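Local coordinates for transcriptional regulator, LacI family (Corynebacterium glutamicum, PDB 3H5T), which activates, in an inositol-dependent manner, transcription of the inositol phosphate synthase gene ino1 by binding a palindromic promoter motif, and regulates other genes, probably for cell-wall and mycothiol synthesis, at residues V124-A138 against A146-P160. Sequence-based numbering, arbitrary orientation.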
ATOM      1  N   VAL A 124      11.547   0.160 -19.142  1.00 23.25           N
ATOM      2  CA  VAL A 124      11.179   1.553 -18.929  1.00 23.28           C
ATOM      3  C   VAL A 124      11.030   2.399 -20.183  1.00 25.25           C
ATOM      4  O   VAL A 124      10.091   3.187 -20.268  1.00 25.19           O
ATOM      5  CB  VAL A 124      12.171   2.258 -17.993  1.00 22.79           C
ATOM      6  CG1 VAL A 124      11.810   3.739 -17.873  1.00 21.05           C
ATOM      7  CG2 VAL A 124      12.134   1.597 -16.620  1.00 20.92           C
ATOM      8  N   ASN A 125      11.937   2.250 -21.150  1.00 25.20           N
ATOM      9  CA  ASN A 125      11.835   3.044 -22.377  1.00 24.39           C
ATOM     10  C   ASN A 125      10.692   2.575 -23.269  1.00 24.56           C
ATOM     11  O   ASN A 125      10.350   3.239 -24.247  1.00 26.22           O
ATOM     12  CB  ASN A 125      13.147   3.020 -23.170  1.00 24.16           C
ATOM     13  CG  ASN A 125      14.332   3.526 -22.363  1.00 24.57           C
ATOM     14  OD1 ASN A 125      14.189   4.377 -21.489  1.00 23.97           O
ATOM     15  ND2 ASN A 125      15.512   3.013 -22.671  1.00 25.73           N
ATOM     16  N   ASN A 126      10.094   1.433 -22.945  1.00 23.66           N
ATOM     17  CA  ASN A 126       8.978   0.942 -23.745  1.00 24.62           C
ATOM     18  C   ASN A 126       7.642   1.107 -23.017  1.00 24.51           C
ATOM     19  O   ASN A 126       6.641   0.496 -23.380  1.00 23.76           O
ATOM     20  CB  ASN A 126       9.199  -0.520 -24.151  1.00 26.71           C
ATOM     21  CG  ASN A 126      10.338  -0.679 -25.156  1.00 30.47           C
ATOM     22  OD1 ASN A 126      10.349  -0.040 -26.215  1.00 27.19           O
ATOM     23  ND2 ASN A 126      11.305  -1.529 -24.823  1.00 30.62           N
ATOM     24  N   ALA A 127       7.645   1.939 -21.981  1.00 22.73           N
ATOM     25  CA  ALA A 127       6.431   2.233 -21.233  1.00 22.26           C
ATOM     26  C   ALA A 127       5.860   3.498 -21.882  1.00 21.37           C
ATOM     27  O   ALA A 127       6.475   4.565 -21.824  1.00 23.65           O
ATOM     28  CB  ALA A 127       6.756   2.482 -19.746  1.00 18.64           C
ATOM     29  N   ALA A 128       4.700   3.362 -22.516  1.00 19.76           N
ATOM     30  CA  ALA A 128       4.045   4.472 -23.201  1.00 18.49           C
ATOM     31  C   ALA A 128       3.320   5.395 -22.236  1.00 19.28           C
ATOM     32  O   ALA A 128       2.095   5.549 -22.309  1.00 17.98           O
ATOM     33  CB  ALA A 128       3.065   3.930 -24.227  1.00 17.97           C
ATOM     34  N   VAL A 129       4.078   6.031 -21.348  1.00 18.63           N
ATOM     35  CA  VAL A 129       3.478   6.916 -20.363  1.00 19.58           C
ATOM     36  C   VAL A 129       4.151   8.279 -20.278  1.00 21.38           C
ATOM     37  O   VAL A 129       5.323   8.421 -20.622  1.00 22.73           O
ATOM     38  CB  VAL A 129       3.489   6.252 -18.958  1.00 18.69           C
ATOM     39  CG1 VAL A 129       2.694   4.967 -18.996  1.00 14.01           C
ATOM     40  CG2 VAL A 129       4.922   5.969 -18.515  1.00 16.64           C
ATOM     41  N   ASP A 130       3.393   9.275 -19.820  1.00 23.08           N
ATOM     42  CA  ASP A 130       3.892  10.638 -19.665  1.00 25.36           C
ATOM     43  C   ASP A 130       4.495  10.824 -18.275  1.00 24.97           C
ATOM     44  O   ASP A 130       5.155  11.824 -18.001  1.00 23.47           O
ATOM     45  CB  ASP A 130       2.757  11.659 -19.845  1.00 28.96           C
ATOM     46  CG  ASP A 130       2.108  11.600 -21.226  1.00 31.68           C
ATOM     47  OD1 ASP A 130       2.834  11.662 -22.246  1.00 30.65           O
ATOM     48  OD2 ASP A 130       0.861  11.509 -21.286  1.00 32.52           O
ATOM     49  N   GLY A 131       4.242   9.860 -17.395  1.00 24.93           N
ATOM     50  CA  GLY A 131       4.757   9.938 -16.042  1.00 22.57           C
ATOM     51  C   GLY A 131       4.654   8.601 -15.338  1.00 22.45           C
ATOM     52  O   GLY A 131       3.931   7.713 -15.785  1.00 22.54           O
ATOM     53  N   VAL A 132       5.367   8.448 -14.231  1.00 21.16           N
ATOM     54  CA  VAL A 132       5.327   7.187 -13.520  1.00 21.55           C
ATOM     55  C   VAL A 132       5.296   7.302 -12.001  1.00 19.81           C
ATOM     56  O   VAL A 132       6.031   8.082 -11.407  1.00 19.70           O
ATOM     57  CB  VAL A 132       6.531   6.298 -13.911  1.00 23.28           C
ATOM     58  CG1 VAL A 132       7.821   7.010 -13.578  1.00 25.06           C
ATOM     59  CG2 VAL A 132       6.454   4.947 -13.184  1.00 22.68           C
ATOM     60  N   VAL A 133       4.422   6.520 -11.384  1.00 18.01           N
ATOM     61  CA  VAL A 133       4.317   6.479  -9.932  1.00 16.98           C
ATOM     62  C   VAL A 133       5.133   5.260  -9.537  1.00 16.08           C
ATOM     63  O   VAL A 133       4.769   4.133  -9.878  1.00 16.02           O
ATOM     64  CB  VAL A 133       2.853   6.274  -9.471  1.00 16.25           C
ATOM     65  CG1 VAL A 133       2.819   5.975  -7.984  1.00 14.59           C
ATOM     66  CG2 VAL A 133       2.028   7.515  -9.799  1.00 15.26           C
ATOM     67  N   ILE A 134       6.254   5.475  -8.857  1.00 15.22           N
ATOM     68  CA  ILE A 134       7.075   4.351  -8.458  1.00 15.71           C
ATOM     69  C   ILE A 134       6.515   3.834  -7.161  1.00 18.12           C
ATOM     70  O   ILE A 134       6.449   4.558  -6.163  1.00 21.52           O
ATOM     71  CB  ILE A 134       8.555   4.749  -8.303  1.00 15.49           C
ATOM     72  CG1 ILE A 134       9.117   5.126  -9.681  1.00 17.15           C
ATOM     73  CG2 ILE A 134       9.346   3.594  -7.723  1.00 11.58           C
ATOM     74  CD1 ILE A 134      10.524   5.674  -9.679  1.00 17.04           C
ATOM     75  N   TYR A 135       6.097   2.575  -7.180  1.00 18.31           N
ATOM     76  CA  TYR A 135       5.500   1.982  -6.001  1.00 19.31           C
ATOM     77  C   TYR A 135       6.309   0.937  -5.259  1.00 18.90           C
ATOM     78  O   TYR A 135       6.510  -0.171  -5.746  1.00 20.23           O
ATOM     79  CB  TYR A 135       4.138   1.386  -6.360  1.00 18.96           C
ATOM     80  CG  TYR A 135       3.445   0.724  -5.203  1.00 18.61           C
ATOM     81  CD1 TYR A 135       3.213   1.418  -4.012  1.00 20.09           C
ATOM     82  CD2 TYR A 135       3.008  -0.596  -5.291  1.00 19.69           C
ATOM     83  CE1 TYR A 135       2.555   0.806  -2.929  1.00 19.82           C
ATOM     84  CE2 TYR A 135       2.353  -1.220  -4.219  1.00 20.50           C
ATOM     85  CZ  TYR A 135       2.129  -0.514  -3.046  1.00 19.00           C
ATOM     86  OH  TYR A 135       1.479  -1.125  -2.004  1.00 20.91           O
ATOM     87  N   SER A 136       6.760   1.307  -4.068  1.00 18.44           N
ATOM     88  CA  SER A 136       7.489   0.399  -3.197  1.00 16.88           C
ATOM     89  C   SER A 136       8.613  -0.367  -3.880  1.00 16.43           C
ATOM     90  O   SER A 136       8.590  -1.589  -3.965  1.00 15.82           O
ATOM     91  CB  SER A 136       6.496  -0.581  -2.579  1.00 15.58           C
ATOM     92  OG  SER A 136       7.128  -1.422  -1.640  1.00 21.42           O
ATOM     93  N   VAL A 137       9.614   0.358  -4.350  1.00 16.34           N
ATOM     94  CA  VAL A 137      10.735  -0.267  -5.023  1.00 15.16           C
ATOM     95  C   VAL A 137      11.979  -0.167  -4.146  1.00 16.92           C
ATOM     96  O   VAL A 137      12.157   0.800  -3.393  1.00 17.55           O
ATOM     97  CB  VAL A 137      10.951   0.404  -6.388  1.00 14.44           C
ATOM     98  CG1 VAL A 137      12.258  -0.038  -7.003  1.00 14.54           C
ATOM     99  CG2 VAL A 137       9.784   0.046  -7.303  1.00 13.66           C
ATOM    100  N   ALA A 138      12.834  -1.173  -4.227  1.00 16.16           N
ATOM    101  CA  ALA A 138      14.045  -1.189  -3.416  1.00 17.56           C
ATOM    102  C   ALA A 138      14.967  -0.028  -3.750  1.00 18.89           C
ATOM    103  O   ALA A 138      14.978   0.481  -4.869  1.00 19.59           O
ATOM    104  CB  ALA A 138      14.793  -2.511  -3.614  1.00 17.04           C
ATOM    105  N   ALA A 146      16.843   3.687 -14.587  1.00 19.88           N
ATOM    106  CA  ALA A 146      16.334   3.673 -15.946  1.00 19.28           C
ATOM    107  C   ALA A 146      15.328   4.806 -16.144  1.00 20.68           C
ATOM    108  O   ALA A 146      15.321   5.462 -17.177  1.00 22.64           O
ATOM    109  CB  ALA A 146      15.693   2.329 -16.257  1.00 17.33           C
ATOM    110  N   ILE A 147      14.482   5.037 -15.149  1.00 22.54           N
ATOM    111  CA  ILE A 147      13.486   6.104 -15.222  1.00 23.58           C
ATOM    112  C   ILE A 147      14.154   7.481 -15.240  1.00 23.77           C
ATOM    113  O   ILE A 147      13.690   8.392 -15.923  1.00 24.42           O
ATOM    114  CB  ILE A 147      12.506   6.026 -14.020  1.00 22.99           C
ATOM    115  CG1 ILE A 147      11.599   4.806 -14.187  1.00 24.08           C
ATOM    116  CG2 ILE A 147      11.691   7.300 -13.909  1.00 20.99           C
ATOM    117  CD1 ILE A 147      10.654   4.573 -13.036  1.00 25.64           C
ATOM    118  N   ARG A 148      15.245   7.617 -14.488  1.00 23.68           N
ATOM    119  CA  ARG A 148      15.996   8.870 -14.410  1.00 23.23           C
ATOM    120  C   ARG A 148      16.699   9.153 -15.739  1.00 24.37           C
ATOM    121  O   ARG A 148      16.748  10.298 -16.204  1.00 24.75           O
ATOM    122  CB  ARG A 148      17.041   8.775 -13.295  1.00 22.20           C
ATOM    123  CG  ARG A 148      17.818  10.050 -13.036  1.00 21.90           C
ATOM    124  CD  ARG A 148      18.950   9.808 -12.052  1.00 22.36           C
ATOM    125  NE  ARG A 148      18.478   9.227 -10.798  1.00 23.65           N
ATOM    126  CZ  ARG A 148      17.728   9.877  -9.920  1.00 25.16           C
ATOM    127  NH1 ARG A 148      17.371  11.130 -10.155  1.00 25.99           N
ATOM    128  NH2 ARG A 148      17.320   9.271  -8.817  1.00 27.05           N
ATOM    129  N   ALA A 149      17.241   8.099 -16.345  1.00 23.68           N
ATOM    130  CA  ALA A 149      17.948   8.212 -17.613  1.00 22.90           C
ATOM    131  C   ALA A 149      17.003   8.603 -18.738  1.00 24.20           C
ATOM    132  O   ALA A 149      17.431   9.173 -19.732  1.00 24.67           O
ATOM    133  CB  ALA A 149      18.637   6.897 -17.947  1.00 22.17           C
ATOM    134  N   ARG A 150      15.720   8.286 -18.586  1.00 23.82           N
ATOM    135  CA  ARG A 150      14.736   8.624 -19.603  1.00 23.74           C
ATOM    136  C   ARG A 150      14.159  10.017 -19.303  1.00 24.94           C
ATOM    137  O   ARG A 150      13.486  10.623 -20.140  1.00 23.59           O
ATOM    138  CB  ARG A 150      13.621   7.562 -19.628  1.00 24.35           C
ATOM    139  CG  ARG A 150      12.460   7.908 -20.554  1.00 26.41           C
ATOM    140  CD  ARG A 150      11.382   6.827 -20.616  1.00 25.82           C
ATOM    141  NE  ARG A 150      10.238   7.311 -21.385  1.00 26.82           N
ATOM    142  CZ  ARG A 150       9.217   6.560 -21.793  1.00 29.05           C
ATOM    143  NH1 ARG A 150       9.180   5.266 -21.509  1.00 29.85           N
ATOM    144  NH2 ARG A 150       8.235   7.106 -22.503  1.00 28.13           N
ATOM    145  N   GLY A 151      14.443  10.528 -18.108  1.00 23.60           N
ATOM    146  CA  GLY A 151      13.935  11.837 -17.737  1.00 24.47           C
ATOM    147  C   GLY A 151      12.421  11.831 -17.610  1.00 23.97           C
ATOM    148  O   GLY A 151      11.753  12.811 -17.931  1.00 22.33           O
ATOM    149  N   LEU A 152      11.883  10.714 -17.133  1.00 25.85           N
ATOM    150  CA  LEU A 152      10.439  10.547 -16.955  1.00 26.43           C
ATOM    151  C   LEU A 152       9.985  11.133 -15.617  1.00 26.39           C
ATOM    152  O   LEU A 152      10.491  10.752 -14.563  1.00 26.96           O
ATOM    153  CB  LEU A 152      10.091   9.056 -17.013  1.00 25.64           C
ATOM    154  CG  LEU A 152       8.648   8.588 -17.223  1.00 25.95           C
ATOM    155  CD1 LEU A 152       8.121   9.096 -18.560  1.00 21.91           C
ATOM    156  CD2 LEU A 152       8.610   7.057 -17.184  1.00 23.41           C
ATOM    157  N   PRO A 153       9.039  12.085 -15.644  1.00 27.26           N
ATOM    158  CA  PRO A 153       8.567  12.676 -14.385  1.00 26.74           C
ATOM    159  C   PRO A 153       8.138  11.536 -13.462  1.00 26.67           C
ATOM    160  O   PRO A 153       7.356  10.671 -13.858  1.00 27.52           O
ATOM    161  CB  PRO A 153       7.381  13.534 -14.829  1.00 25.85           C
ATOM    162  CG  PRO A 153       7.753  13.937 -16.218  1.00 26.48           C
ATOM    163  CD  PRO A 153       8.323  12.658 -16.798  1.00 26.67           C
ATOM    164  N   ALA A 154       8.636  11.525 -12.235  1.00 25.00           N
ATOM    165  CA  ALA A 154       8.271  10.446 -11.345  1.00 23.95           C
ATOM    166  C   ALA A 154       8.104  10.827  -9.887  1.00 25.42           C
ATOM    167  O   ALA A 154       8.786  11.716  -9.367  1.00 26.61           O
ATOM    168  CB  ALA A 154       9.283   9.336 -11.469  1.00 22.56           C
ATOM    169  N   VAL A 155       7.172  10.139  -9.241  1.00 24.66           N
ATOM    170  CA  VAL A 155       6.894  10.329  -7.829  1.00 23.68           C
ATOM    171  C   VAL A 155       7.085   8.952  -7.192  1.00 22.77           C
ATOM    172  O   VAL A 155       6.747   7.929  -7.789  1.00 21.58           O
ATOM    173  CB  VAL A 155       5.447  10.799  -7.591  1.00 24.61           C
ATOM    174  CG1 VAL A 155       4.468   9.783  -8.170  1.00 28.10           C
ATOM    175  CG2 VAL A 155       5.195  10.954  -6.103  1.00 26.40           C
ATOM    176  N   ILE A 156       7.631   8.926  -5.985  1.00 21.78           N
ATOM    177  CA  ILE A 156       7.865   7.666  -5.296  1.00 21.26           C
ATOM    178  C   ILE A 156       6.936   7.501  -4.096  1.00 21.17           C
ATOM    179  O   ILE A 156       6.726   8.448  -3.337  1.00 19.97           O
ATOM    180  CB  ILE A 156       9.335   7.586  -4.805  1.00 21.28           C
ATOM    181  CG1 ILE A 156      10.276   7.460  -6.002  1.00 18.69           C
ATOM    182  CG2 ILE A 156       9.514   6.416  -3.845  1.00 20.62           C
ATOM    183  CD1 ILE A 156      11.716   7.779  -5.664  1.00 16.94           C
ATOM    184  N   ALA A 157       6.392   6.296  -3.929  1.00 20.26           N
ATOM    185  CA  ALA A 157       5.516   5.993  -2.797  1.00 19.84           C
ATOM    186  C   ALA A 157       6.126   4.873  -1.960  1.00 21.07           C
ATOM    187  O   ALA A 157       6.583   3.857  -2.495  1.00 22.41           O
ATOM    188  CB  ALA A 157       4.136   5.578  -3.284  1.00 17.28           C
ATOM    189  N   ASP A 158       6.129   5.069  -0.644  1.00 21.73           N
ATOM    190  CA  ASP A 158       6.673   4.092   0.290  1.00 21.09           C
ATOM    191  C   ASP A 158       8.198   3.990   0.272  1.00 19.23           C
ATOM    192  O   ASP A 158       8.843   4.100   1.308  1.00 17.61           O
ATOM    193  CB  ASP A 158       6.047   2.721   0.021  1.00 24.66           C
ATOM    194  CG  ASP A 158       4.783   2.490   0.833  1.00 28.57           C
ATOM    195  OD1 ASP A 158       4.017   1.560   0.492  1.00 31.97           O
ATOM    196  OD2 ASP A 158       4.562   3.229   1.821  1.00 29.89           O
ATOM    197  N   GLN A 159       8.773   3.795  -0.908  1.00 18.94           N
ATOM    198  CA  GLN A 159      10.221   3.675  -1.044  1.00 20.34           C
ATOM    199  C   GLN A 159      10.565   3.639  -2.536  1.00 20.72           C
ATOM    200  O   GLN A 159       9.733   3.262  -3.353  1.00 23.04           O
ATOM    201  CB  GLN A 159      10.677   2.381  -0.365  1.00 20.27           C
ATOM    202  CG  GLN A 159       9.993   1.151  -0.929  1.00 22.68           C
ATOM    203  CD  GLN A 159      10.277  -0.100  -0.135  1.00 23.57           C
ATOM    204  OE1 GLN A 159      11.341  -0.243   0.467  1.00 24.75           O
ATOM    205  NE2 GLN A 159       9.335  -1.030  -0.149  1.00 22.30           N
ATOM    206  N   PRO A 160      11.798   3.995  -2.913  1.00 20.78           N
ATOM    207  CA  PRO A 160      12.941   4.421  -2.107  1.00 21.60           C
ATOM    208  C   PRO A 160      12.923   5.905  -1.752  1.00 21.87           C
ATOM    209  O   PRO A 160      12.517   6.747  -2.551  1.00 20.54           O
ATOM    210  CB  PRO A 160      14.120   4.080  -3.003  1.00 21.64           C
ATOM    211  CG  PRO A 160      13.585   4.529  -4.338  1.00 22.22           C
ATOM    212  CD  PRO A 160      12.165   3.968  -4.342  1.00 20.44           C
TER
HETATM  213  O   HOH W   1      16.081   4.096 -19.572  1.00 32.51           O
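The R150 guanidinium meets the 124-138 segment at its edge, where the carbonyls of V124 and A127 lie near its plane. NH1 donates to V124 O at 2.6 Å, on a lone pair, and to A127 O at 2.8 Å, 18° from that carbonyl plane. With CG anti to the backbone N (chi1 174°) and the chain extended beyond it, R150 reaches from the last turn of helix 142-150 to the C-terminal end of helix 117-125; arginine has the length and N-H groups to tie V124 O, already bonded by A127 N, to the loop that follows. The Y135 ring has S136 CB over the centre of one face and A157 CB at an edge; it also stacks with F91, and its hydroxyl bonds to S88. Branched aliphatics fill the dry layer between the strands and helix 142-150 with its following turn: I134 and I147 meet tip to tip, CD1 to CD1 at 3.5 Å, and the L152 and V132 side chains cross at about a right angle, CD2 to CG1 3.7 Å. On the other face V133 and V155 lie side by side against L332 of helix 321-336. Strand 132-135, helix 142-150 and parallel strand 154-157 form a beta-alpha-beta unit in the Rossmann-like core of a LacI-family periplasmic-binding-protein domain.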